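Local coordinates for protein acyl-homoserine-lactone synthase (Pseudomonas aeruginosa, PDB 1RO5) that catalyses the synthesis of the quorum-sensing autoinducer N-(3-oxododecanoyl)homoserine lactone from an acyl-carrier-protein-bound fatty acyl chain and S-adenosyl-L-methionine, at residues L25-W36 with L102-G110; M152-F162 with V174-T184. All blocks are in the same frame, centred on the assembly; numbering follows the deposited sequence. Where two conformers were deposited one is given.

Overall arrangement
Both contacts hang on the mixed sheet of this alpha-beta-alpha sandwich, on opposite sides of the chain's centre, with their own centres about 22 Å apart. Contact 1 is buried: helix 16-30 lies across strand 99-107, small and apolar side chains meet at the crossing, and two arginines are held by carboxylates, a carbonyl and an aromatic ring. Contact 2 is only partly buried, and there strand 158-161 pairs with strand 171-179 through backbone hydrogen bonds, with polar side chains on one face and mostly apolar ones, plus Arg161, on the other. Strand 139-145, which lies between strands 99-107 and 171-179, connects the two places within the sheet.

Contact 1: residues L25-W36 with L102-G110. With SO4 (sulfate ion), chain B.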
loop_
_atom_site.group_PDB
_atom_site.type_symbol
_atom_site.label_atom_id
_atom_site.label_comp_id
_atom_site.label_asym_id
_atom_site.label_seq_id
_atom_site.Cartn_x
_atom_site.Cartn_y
_atom_site.Cartn_z
ATOM N N LEU A 25 4.433 7.194 11.806
ATOM C CA LEU A 25 3.576 6.001 11.767
ATOM C C LEU A 25 4.293 4.860 11.123
ATOM O O LEU A 25 4.232 3.780 11.637
ATOM C CB LEU A 25 2.232 6.239 11.057
ATOM C CG LEU A 25 1.300 5.057 10.984
ATOM C CD1 LEU A 25 1.131 4.369 12.357
ATOM C CD2 LEU A 25 -0.084 5.511 10.632
ATOM N N ARG A 26 4.995 5.083 10.013
ATOM C CA ARG A 26 5.763 3.994 9.405
ATOM C C ARG A 26 6.897 3.526 10.330
ATOM O O ARG A 26 7.236 2.328 10.307
ATOM C CB ARG A 26 6.350 4.464 8.099
ATOM C CG ARG A 26 5.290 4.505 7.016
ATOM C CD ARG A 26 5.735 5.154 5.694
ATOM N NE ARG A 26 7.068 4.791 5.183
ATOM C CZ ARG A 26 7.677 5.337 4.102
ATOM N NH1 ARG A 26 7.059 6.249 3.342
ATOM N NH2 ARG A 26 8.956 4.979 3.802
ATOM N N ALA A 27 7.532 4.479 11.058
ATOM C CA ALA A 27 8.537 4.057 12.046
ATOM C C ALA A 27 7.911 3.214 13.197
ATOM O O ALA A 27 8.510 2.214 13.620
ATOM C CB ALA A 27 9.315 5.240 12.635
ATOM N N GLN A 28 6.720 3.607 13.670
ATOM C CA GLN A 28 6.085 2.887 14.739
ATOM C C GLN A 28 5.790 1.476 14.261
ATOM O O GLN A 28 5.996 0.496 15.004
ATOM C CB GLN A 28 4.816 3.621 15.240
ATOM C CG GLN A 28 5.135 5.044 15.887
ATOM C CD GLN A 28 3.868 5.757 16.391
ATOM O OE1 GLN A 28 2.981 6.290 15.616
ATOM N NE2 GLN A 28 3.760 5.741 17.722
ATOM N N VAL A 29 5.453 1.353 12.974
ATOM C CA VAL A 29 5.213 0.017 12.421
ATOM C C VAL A 29 6.407 -0.779 12.101
ATOM O O VAL A 29 6.453 -1.899 12.495
ATOM C CB VAL A 29 4.209 0.071 11.279
ATOM C CG1 VAL A 29 4.044 -1.262 10.568
ATOM C CG2 VAL A 29 2.894 0.580 11.911
ATOM N N PHE A 30 7.337 -0.208 11.344
ATOM C CA PHE A 30 8.486 -0.914 10.727
ATOM C C PHE A 30 9.790 -0.849 11.543
ATOM O O PHE A 30 10.754 -1.454 11.158
ATOM C CB PHE A 30 8.810 -0.390 9.300
ATOM C CG PHE A 30 7.811 -0.799 8.265
ATOM C CD1 PHE A 30 6.650 -0.020 8.054
ATOM C CD2 PHE A 30 7.984 -1.991 7.545
ATOM C CE1 PHE A 30 5.623 -0.446 7.154
ATOM C CE2 PHE A 30 7.053 -2.392 6.574
ATOM C CZ PHE A 30 5.831 -1.625 6.393
ATOM N N LYS A 31 9.845 -0.063 12.614
ATOM C CA LYS A 31 11.096 0.063 13.420
ATOM C C LYS A 31 11.679 -1.317 13.798
ATOM O O LYS A 31 10.905 -2.239 14.238
ATOM C CB LYS A 31 10.929 0.923 14.700
ATOM C CG LYS A 31 9.763 0.342 15.656
ATOM C CD LYS A 31 9.805 0.932 17.092
ATOM C CE LYS A 31 8.872 0.104 18.014
ATOM N NZ LYS A 31 8.069 1.023 18.933
ATOM N N GLU A 32 13.018 -1.397 13.588
ATOM C CA GLU A 32 13.875 -2.605 13.719
ATOM C C GLU A 32 13.352 -3.917 13.064
ATOM O O GLU A 32 14.001 -4.983 13.306
ATOM C CB GLU A 32 14.345 -2.970 15.201
ATOM C CG GLU A 32 14.816 -1.880 16.197
ATOM C CD GLU A 32 14.023 -2.021 17.503
ATOM O OE1 GLU A 32 13.544 -3.177 17.807
ATOM O OE2 GLU A 32 13.832 -0.991 18.191
ATOM N N ARG A 33 12.213 -3.899 12.331
ATOM C CA ARG A 33 11.932 -5.007 11.401
ATOM C C ARG A 33 13.207 -5.090 10.577
ATOM O O ARG A 33 13.670 -4.041 10.018
ATOM C CB ARG A 33 10.729 -4.766 10.436
ATOM C CG ARG A 33 9.363 -4.587 11.114
ATOM C CD ARG A 33 8.192 -5.656 10.699
ATOM N NE ARG A 33 7.682 -5.716 9.297
ATOM C CZ ARG A 33 6.375 -5.764 8.994
ATOM N NH1 ARG A 33 5.472 -5.696 9.974
ATOM N NH2 ARG A 33 5.964 -5.850 7.728
ATOM N N LYS A 34 13.829 -6.269 10.599
ATOM C CA LYS A 34 14.915 -6.606 9.707
ATOM C C LYS A 34 14.373 -7.257 8.460
ATOM O O LYS A 34 13.267 -7.821 8.440
ATOM C CB LYS A 34 15.988 -7.512 10.383
ATOM C CG LYS A 34 16.561 -6.980 11.747
ATOM C CD LYS A 34 17.918 -6.268 11.568
ATOM C CE LYS A 34 19.118 -7.342 11.718
ATOM N NZ LYS A 34 20.484 -6.834 11.224
ATOM N N GLY A 35 15.134 -7.070 7.393
ATOM C CA GLY A 35 14.874 -7.685 6.112
ATOM C C GLY A 35 13.983 -6.815 5.199
ATOM O O GLY A 35 13.939 -7.060 3.947
ATOM N N TRP A 36 13.328 -5.771 5.784
ATOM C CA TRP A 36 12.435 -4.964 4.958
ATOM C C TRP A 36 13.096 -3.678 4.463
ATOM O O TRP A 36 12.369 -2.706 3.967
ATOM C CB TRP A 36 11.133 -4.742 5.693
ATOM C CG TRP A 36 10.327 -5.998 5.751
ATOM C CD1 TRP A 36 10.525 -7.099 6.636
ATOM C CD2 TRP A 36 9.200 -6.344 4.948
ATOM N NE1 TRP A 36 9.584 -8.073 6.383
ATOM C CE2 TRP A 36 8.740 -7.634 5.386
ATOM C CE3 TRP A 36 8.519 -5.717 3.918
ATOM C CZ2 TRP A 36 7.675 -8.286 4.783
ATOM C CZ3 TRP A 36 7.435 -6.382 3.343
ATOM C CH2 TRP A 36 7.024 -7.633 3.782
ATOM N N LEU A 102 2.384 -0.988 -4.494
ATOM C CA LEU A 102 2.067 -0.552 -3.156
ATOM C C LEU A 102 3.183 -1.047 -2.231
ATOM O O LEU A 102 3.690 -2.204 -2.371
ATOM C CB LEU A 102 0.755 -1.130 -2.670
ATOM C CG LEU A 102 -0.451 -1.026 -3.580
ATOM C CD1 LEU A 102 -1.566 -1.681 -2.885
ATOM C CD2 LEU A 102 -0.719 0.479 -3.835
ATOM N N SER A 103 3.457 -0.234 -1.187
ATOM C CA SER A 103 4.455 -0.581 -0.218
ATOM C C SER A 103 4.244 0.102 1.081
ATOM O O SER A 103 3.460 1.027 1.165
ATOM C CB SER A 103 5.878 -0.287 -0.796
ATOM O OG SER A 103 6.119 1.082 -1.021
ATOM N N ARG A 104 4.923 -0.319 2.141
ATOM C CA ARG A 104 4.830 0.432 3.423
ATOM C C ARG A 104 3.420 0.589 3.984
ATOM O O ARG A 104 3.052 1.682 4.396
ATOM C CB ARG A 104 5.547 1.801 3.334
ATOM C CG ARG A 104 7.054 1.722 3.018
ATOM C CD ARG A 104 7.738 0.923 4.116
ATOM N NE ARG A 104 9.205 0.945 4.132
ATOM C CZ ARG A 104 10.014 -0.136 3.943
ATOM N NH1 ARG A 104 9.561 -1.389 3.693
ATOM N NH2 ARG A 104 11.297 0.020 4.054
ATOM N N PHE A 105 2.643 -0.505 4.073
ATOM C CA PHE A 105 1.344 -0.480 4.733
ATOM C C PHE A 105 1.552 -0.296 6.151
ATOM O O PHE A 105 2.087 -1.138 6.770
ATOM C CB PHE A 105 0.395 -1.730 4.594
ATOM C CG PHE A 105 0.375 -2.368 3.259
ATOM C CD1 PHE A 105 0.959 -1.741 2.166
ATOM C CD2 PHE A 105 -0.102 -3.659 3.125
ATOM C CE1 PHE A 105 1.045 -2.386 0.891
ATOM C CE2 PHE A 105 -0.065 -4.290 1.856
ATOM C CZ PHE A 105 0.526 -3.605 0.741
ATOM N N ALA A 106 1.061 0.756 6.729
ATOM C CA ALA A 106 1.306 0.996 8.119
ATOM C C ALA A 106 -0.016 1.495 8.727
ATOM O O ALA A 106 -0.552 2.511 8.280
ATOM C CB ALA A 106 2.475 2.121 8.305
ATOM N N ILE A 107 -0.516 0.782 9.754
ATOM C CA ILE A 107 -1.791 1.102 10.446
ATOM C C ILE A 107 -1.546 1.226 11.922
ATOM O O ILE A 107 -0.984 0.335 12.541
ATOM C CB ILE A 107 -2.942 0.047 10.112
ATOM C CG1 ILE A 107 -3.340 0.176 8.653
ATOM C CG2 ILE A 107 -4.221 0.346 10.909
ATOM C CD1 ILE A 107 -4.435 -0.642 8.306
ATOM N N ASN A 108 -1.943 2.349 12.474
ATOM C CA ASN A 108 -1.781 2.573 13.872
ATOM C C ASN A 108 -2.569 1.475 14.633
ATOM O O ASN A 108 -3.850 1.256 14.441
ATOM C CB ASN A 108 -2.262 3.942 14.284
ATOM C CG ASN A 108 -2.091 4.176 15.794
ATOM O OD1 ASN A 108 -1.192 3.605 16.455
ATOM N ND2 ASN A 108 -2.939 5.019 16.345
ATOM N N SER A 109 -1.802 0.784 15.481
ATOM C CA SER A 109 -2.357 -0.374 16.192
ATOM C C SER A 109 -3.095 -0.082 17.570
ATOM O O SER A 109 -4.028 -0.873 17.881
ATOM C CB SER A 109 -1.233 -1.385 16.359
ATOM O OG SER A 109 -0.377 -0.942 17.420
ATOM N N GLY A 110 -2.678 0.993 18.317
ATOM C CA GLY A 110 -3.286 1.520 19.543
ATOM C C GLY A 110 -4.827 1.566 19.677
ATOM O O GLY A 110 -5.604 1.111 18.776
HETATM S S SO4 B . 17.336 -4.711 6.593
HETATM O O1 SO4 B . 18.503 -3.961 6.149
HETATM O O2 SO4 B . 16.759 -5.305 5.366
HETATM O O3 SO4 B . 16.272 -3.893 7.316
HETATM O O4 SO4 B . 17.852 -5.636 7.669
#
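Helix-on-sheet packing opens into a buried arginine cluster here, where Arg104 of strand 102-107 runs across one face of Phe30 and ends at Trp36. Both terminal nitrogens of its guanidinium grip one backbone carbonyl oxygen: Arg104 NH2 lies 2.9 Å and NH1 3.1 Å from Trp36 O, which sits in the guanidinium plane. A bend at chi2 (-60°) carries the chain over the Phe30 ring. Arg104 CD lies 4.0 Å from the Phe30 ring centroid as a CH-pi contact, and the guanidinium follows over the same face as a cation-pi partner, its plane turned 34° from the ring. Arg26 crosses Arg104 at about a right angle, laying its guanidinium face over Arg104 CG. The proximity of the two cations is probably offset by Glu45, which forms salt bridges with NE of both arginines, while Asp50 takes Arg26 NH2.

In this alpha-beta-alpha sandwich, helix 25-30 passes nearly perpendicular to the strand, with the axes 7.6 Å apart. Ala106 suits the crossing because its small methyl lets the helix come close: Ala106 CB is 3.9 Å from Val29 CG2 and 4.1 Å from Leu25 CG. With Leu25 CG anti to the backbone N (chi1 -180°), CD1 reaches past the end of the strand to Asn108 CB, 3.9 Å away. Beyond the helix, Gly35 N donates a nearly straight hydrogen bond to O4 of a sulfate ion that probably came from the crystallisation liquor.

Contact 2: residues M152-F162 with V174-T184; sequences MIRAGLDVSRF and VALRIELNAKT
Ser160 and Arg177 form an antiparallel hydrogen-bonded pair whose backbone and side chains are joined together. Ser160 N donates to Arg177 O, and Arg177 N returns a 2.8 Å bond to Ser160 O. On the face they share, Arg177 NE donates to Ser160 OG at 3.1 Å, with the hydroxyl in the guanidinium plane. A water also donates to Arg177 O, giving that carbonyl a second donor. The extended Arg177 chain brings NH1 over one face of Phe162, 3.3 Å from Phe162 CE2, a cation-pi contact with the planes 46° apart. Phe162 N is satisfied by Ala175 O.

Asp158 ties the other end to the turn before helix 182-189. Its OD2 accepts from Asn181 ND2 at 2.8 Å on the anti side, the carboxylate and amide nearly coplanar. Asn181 is the N-cap, and its OD1 takes a weak bond from Thr184 N, so both ends of the amide are used. Thr184 OG1 likewise does two jobs, accepting from Asp158 N at 3.2 Å and donating to Glu179 O at 2.6 Å.

The reverse face is mostly apolar: Val159 CG1 lies 4.0 Å from Leu176 CD1, and Met152, reaching from its helix, meets that leucine tip to tip. Arg161 is its charged member, its guanidinium lying across Val174 CG2 and salt-bridged to Glu149 of helix 146-154. Gly156, with positive phi, ends that helix in a Schellman motif and turns the chain into strand 158-161. Strand 171-179 is flanked by strand 158-161 and by strand 139-145, to which Leu176 and Ile178 bond through their backbones.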
loop_
_atom_site.group_PDB
_atom_site.type_symbol
_atom_site.label_atom_id
_atom_site.label_comp_id
_atom_site.label_asym_id
_atom_site.label_seq_id
_atom_site.Cartn_x
_atom_site.Cartn_y
_atom_site.Cartn_z
ATOM N N MET A 152 -7.024 -10.636 1.706
ATOM C CA MET A 152 -7.425 -10.051 0.466
ATOM C C MET A 152 -8.051 -11.151 -0.328
ATOM O O MET A 152 -9.066 -10.886 -0.922
ATOM C CB MET A 152 -6.231 -9.509 -0.304
ATOM C CG MET A 152 -5.874 -8.035 -0.039
ATOM S SD MET A 152 -4.360 -7.491 -0.983
ATOM C CE MET A 152 -3.043 -8.069 -0.281
ATOM N N ILE A 153 -7.491 -12.366 -0.386
ATOM C CA ILE A 153 -8.209 -13.413 -1.126
ATOM C C ILE A 153 -9.660 -13.633 -0.515
ATOM O O ILE A 153 -10.577 -13.898 -1.242
ATOM C CB ILE A 153 -7.449 -14.805 -1.297
ATOM C CG1 ILE A 153 -7.710 -15.691 -0.062
ATOM C CG2 ILE A 153 -5.941 -14.715 -1.660
ATOM C CD1 ILE A 153 -6.866 -17.113 0.180
ATOM N N ARG A 154 -9.822 -13.491 0.798
ATOM C CA ARG A 154 -11.067 -13.647 1.494
ATOM C C ARG A 154 -12.055 -12.509 1.203
ATOM O O ARG A 154 -13.300 -12.725 1.206
ATOM C CB ARG A 154 -10.863 -13.676 3.028
ATOM C CG ARG A 154 -10.239 -14.982 3.517
ATOM C CD ARG A 154 -10.455 -15.272 4.976
ATOM N NE ARG A 154 -9.232 -15.690 5.660
ATOM C CZ ARG A 154 -8.697 -14.970 6.630
ATOM N NH1 ARG A 154 -9.297 -13.789 6.998
ATOM N NH2 ARG A 154 -7.571 -15.426 7.213
ATOM N N ALA A 155 -11.543 -11.295 1.077
ATOM C CA ALA A 155 -12.455 -10.199 0.840
ATOM C C ALA A 155 -13.005 -10.255 -0.629
ATOM O O ALA A 155 -13.794 -9.375 -1.019
ATOM C CB ALA A 155 -11.780 -8.891 1.087
ATOM N N GLY A 156 -12.590 -11.257 -1.401
ATOM C CA GLY A 156 -13.013 -11.395 -2.768
ATOM C C GLY A 156 -12.111 -10.899 -3.905
ATOM O O GLY A 156 -12.431 -11.183 -5.090
ATOM N N LEU A 157 -10.981 -10.228 -3.602
ATOM C CA LEU A 157 -10.211 -9.561 -4.636
ATOM C C LEU A 157 -9.622 -10.584 -5.532
ATOM O O LEU A 157 -9.497 -11.760 -5.195
ATOM C CB LEU A 157 -9.087 -8.701 -4.057
ATOM C CG LEU A 157 -9.543 -7.373 -3.528
ATOM C CD1 LEU A 157 -10.806 -7.434 -2.789
ATOM C CD2 LEU A 157 -8.511 -6.790 -2.616
ATOM N N ASP A 158 -9.204 -10.146 -6.708
ATOM C CA ASP A 158 -8.617 -11.091 -7.571
ATOM C C ASP A 158 -7.102 -10.883 -7.376
ATOM O O ASP A 158 -6.560 -9.876 -7.819
ATOM C CB ASP A 158 -9.139 -10.800 -8.971
ATOM C CG ASP A 158 -8.462 -11.615 -10.016
ATOM O OD1 ASP A 158 -7.615 -12.397 -9.646
ATOM O OD2 ASP A 158 -8.655 -11.536 -11.247
ATOM N N VAL A 159 -6.423 -11.849 -6.761
ATOM C CA VAL A 159 -5.092 -11.691 -6.210
ATOM C C VAL A 159 -4.340 -12.922 -6.502
ATOM O O VAL A 159 -4.835 -14.059 -6.268
ATOM C CB VAL A 159 -5.197 -11.593 -4.705
ATOM C CG1 VAL A 159 -3.873 -11.209 -4.119
ATOM C CG2 VAL A 159 -6.007 -10.434 -4.428
ATOM N N SER A 160 -3.143 -12.761 -7.046
ATOM C CA SER A 160 -2.400 -13.943 -7.400
ATOM C C SER A 160 -0.987 -13.583 -6.978
ATOM O O SER A 160 -0.746 -12.430 -6.709
ATOM C CB SER A 160 -2.552 -14.240 -8.880
ATOM O OG SER A 160 -1.554 -13.591 -9.675
ATOM N N ARG A 161 -0.124 -14.556 -6.831
ATOM C CA ARG A 161 1.192 -14.379 -6.387
ATOM C C ARG A 161 2.194 -14.702 -7.517
ATOM O O ARG A 161 1.885 -15.404 -8.467
ATOM C CB ARG A 161 1.405 -15.201 -5.035
ATOM C CG ARG A 161 2.014 -16.518 -5.090
ATOM C CD ARG A 161 1.543 -17.670 -4.013
ATOM N NE ARG A 161 1.258 -17.279 -2.642
ATOM C CZ ARG A 161 1.756 -17.894 -1.542
ATOM N NH1 ARG A 161 2.636 -18.869 -1.692
ATOM N NH2 ARG A 161 1.441 -17.505 -0.274
ATOM N N PHE A 162 3.357 -14.069 -7.493
ATOM C CA PHE A 162 4.422 -14.293 -8.452
ATOM C C PHE A 162 5.112 -15.670 -8.256
ATOM O O PHE A 162 5.692 -16.236 -9.197
ATOM C CB PHE A 162 5.484 -13.150 -8.305
ATOM C CG PHE A 162 5.064 -11.872 -8.990
ATOM C CD1 PHE A 162 4.166 -11.015 -8.349
ATOM C CD2 PHE A 162 5.457 -11.572 -10.340
ATOM C CE1 PHE A 162 3.792 -9.766 -8.921
ATOM C CE2 PHE A 162 5.008 -10.392 -10.980
ATOM C CZ PHE A 162 4.191 -9.469 -10.285
ATOM N N VAL A 174 5.355 -12.378 0.522
ATOM C CA VAL A 174 5.083 -12.827 -0.802
ATOM C C VAL A 174 4.863 -11.587 -1.666
ATOM O O VAL A 174 4.446 -10.554 -1.143
ATOM C CB VAL A 174 3.761 -13.711 -0.722
ATOM C CG1 VAL A 174 2.553 -12.932 0.039
ATOM C CG2 VAL A 174 3.346 -14.299 -2.065
ATOM N N ALA A 175 5.098 -11.674 -2.985
ATOM C CA ALA A 175 4.770 -10.653 -3.992
ATOM C C ALA A 175 3.427 -10.981 -4.596
ATOM O O ALA A 175 3.231 -12.091 -5.147
ATOM C CB ALA A 175 5.805 -10.644 -5.166
ATOM N N LEU A 176 2.508 -10.008 -4.553
ATOM C CA LEU A 176 1.220 -10.213 -5.090
ATOM C C LEU A 176 0.936 -9.357 -6.329
ATOM O O LEU A 176 1.393 -8.238 -6.421
ATOM C CB LEU A 176 0.246 -9.803 -3.990
ATOM C CG LEU A 176 0.308 -10.607 -2.704
ATOM C CD1 LEU A 176 -0.761 -9.998 -1.864
ATOM C CD2 LEU A 176 0.022 -12.113 -2.870
ATOM N N ARG A 177 0.124 -9.861 -7.246
ATOM C CA ARG A 177 -0.556 -8.987 -8.230
ATOM C C ARG A 177 -2.049 -8.832 -8.005
ATOM O O ARG A 177 -2.688 -9.823 -7.791
ATOM C CB ARG A 177 -0.119 -9.214 -9.703
ATOM C CG ARG A 177 -0.307 -10.457 -10.277
ATOM C CD ARG A 177 0.728 -10.877 -11.388
ATOM N NE ARG A 177 0.805 -12.383 -11.352
ATOM C CZ ARG A 177 1.828 -13.129 -11.773
ATOM N NH1 ARG A 177 2.893 -12.504 -12.319
ATOM N NH2 ARG A 177 1.772 -14.510 -11.663
ATOM N N ILE A 178 -2.574 -7.605 -7.869
ATOM C CA ILE A 178 -3.943 -7.424 -7.474
ATOM C C ILE A 178 -4.533 -6.831 -8.743
ATOM O O ILE A 178 -4.255 -5.652 -9.019
ATOM C CB ILE A 178 -4.143 -6.357 -6.435
ATOM C CG1 ILE A 178 -3.716 -6.744 -5.033
ATOM C CG2 ILE A 178 -5.627 -6.201 -6.122
ATOM C CD1 ILE A 178 -2.369 -6.571 -4.720
ATOM N N GLU A 179 -5.335 -7.599 -9.518
ATOM C CA GLU A 179 -5.984 -7.073 -10.746
ATOM C C GLU A 179 -7.117 -6.180 -10.386
ATOM O O GLU A 179 -7.957 -6.543 -9.543
ATOM C CB GLU A 179 -6.428 -8.223 -11.595
ATOM C CG GLU A 179 -5.225 -9.108 -11.934
ATOM C CD GLU A 179 -4.332 -8.447 -12.937
ATOM O OE1 GLU A 179 -4.753 -7.404 -13.584
ATOM O OE2 GLU A 179 -3.202 -8.937 -13.049
ATOM N N LEU A 180 -7.157 -4.969 -10.912
ATOM C CA LEU A 180 -8.330 -4.130 -10.529
ATOM C C LEU A 180 -9.560 -4.343 -11.520
ATOM O O LEU A 180 -10.206 -3.379 -11.976
ATOM C CB LEU A 180 -7.955 -2.624 -10.415
ATOM C CG LEU A 180 -6.648 -2.277 -9.614
ATOM C CD1 LEU A 180 -6.414 -0.806 -9.635
ATOM C CD2 LEU A 180 -6.882 -2.750 -8.161
ATOM N N ASN A 181 -9.827 -5.610 -11.854
ATOM C CA ASN A 181 -10.872 -5.948 -12.799
ATOM C C ASN A 181 -12.227 -5.959 -12.064
ATOM O O ASN A 181 -12.440 -5.435 -10.925
ATOM C CB ASN A 181 -10.529 -7.311 -13.459
ATOM C CG ASN A 181 -10.318 -8.389 -12.423
ATOM O OD1 ASN A 181 -10.815 -8.268 -11.307
ATOM N ND2 ASN A 181 -9.557 -9.411 -12.754
ATOM N N ALA A 182 -13.179 -6.601 -12.743
ATOM C CA ALA A 182 -14.582 -6.672 -12.376
ATOM C C ALA A 182 -14.728 -7.412 -11.070
ATOM O O ALA A 182 -15.497 -6.969 -10.116
ATOM C CB ALA A 182 -15.364 -7.463 -13.618
ATOM N N LYS A 183 -14.054 -8.559 -10.990
ATOM C CA LYS A 183 -14.177 -9.319 -9.751
ATOM C C LYS A 183 -13.789 -8.476 -8.459
ATOM O O LYS A 183 -14.588 -8.378 -7.373
ATOM C CB LYS A 183 -13.410 -10.605 -9.895
ATOM C CG LYS A 183 -13.489 -11.416 -8.623
ATOM C CD LYS A 183 -12.324 -12.407 -8.703
ATOM C CE LYS A 183 -11.997 -12.970 -7.334
ATOM N NZ LYS A 183 -11.712 -14.377 -7.638
ATOM N N THR A 184 -12.659 -7.728 -8.613
ATOM C CA THR A 184 -12.156 -6.823 -7.530
ATOM C C THR A 184 -13.114 -5.751 -7.287
ATOM O O THR A 184 -13.437 -5.392 -6.150
ATOM C CB THR A 184 -10.772 -6.237 -7.890
ATOM O OG1 THR A 184 -9.815 -7.320 -7.974
ATOM C CG2 THR A 184 -10.223 -5.284 -6.859
HETATM O O HOH W 1 -4.025 -11.679 -9.892
#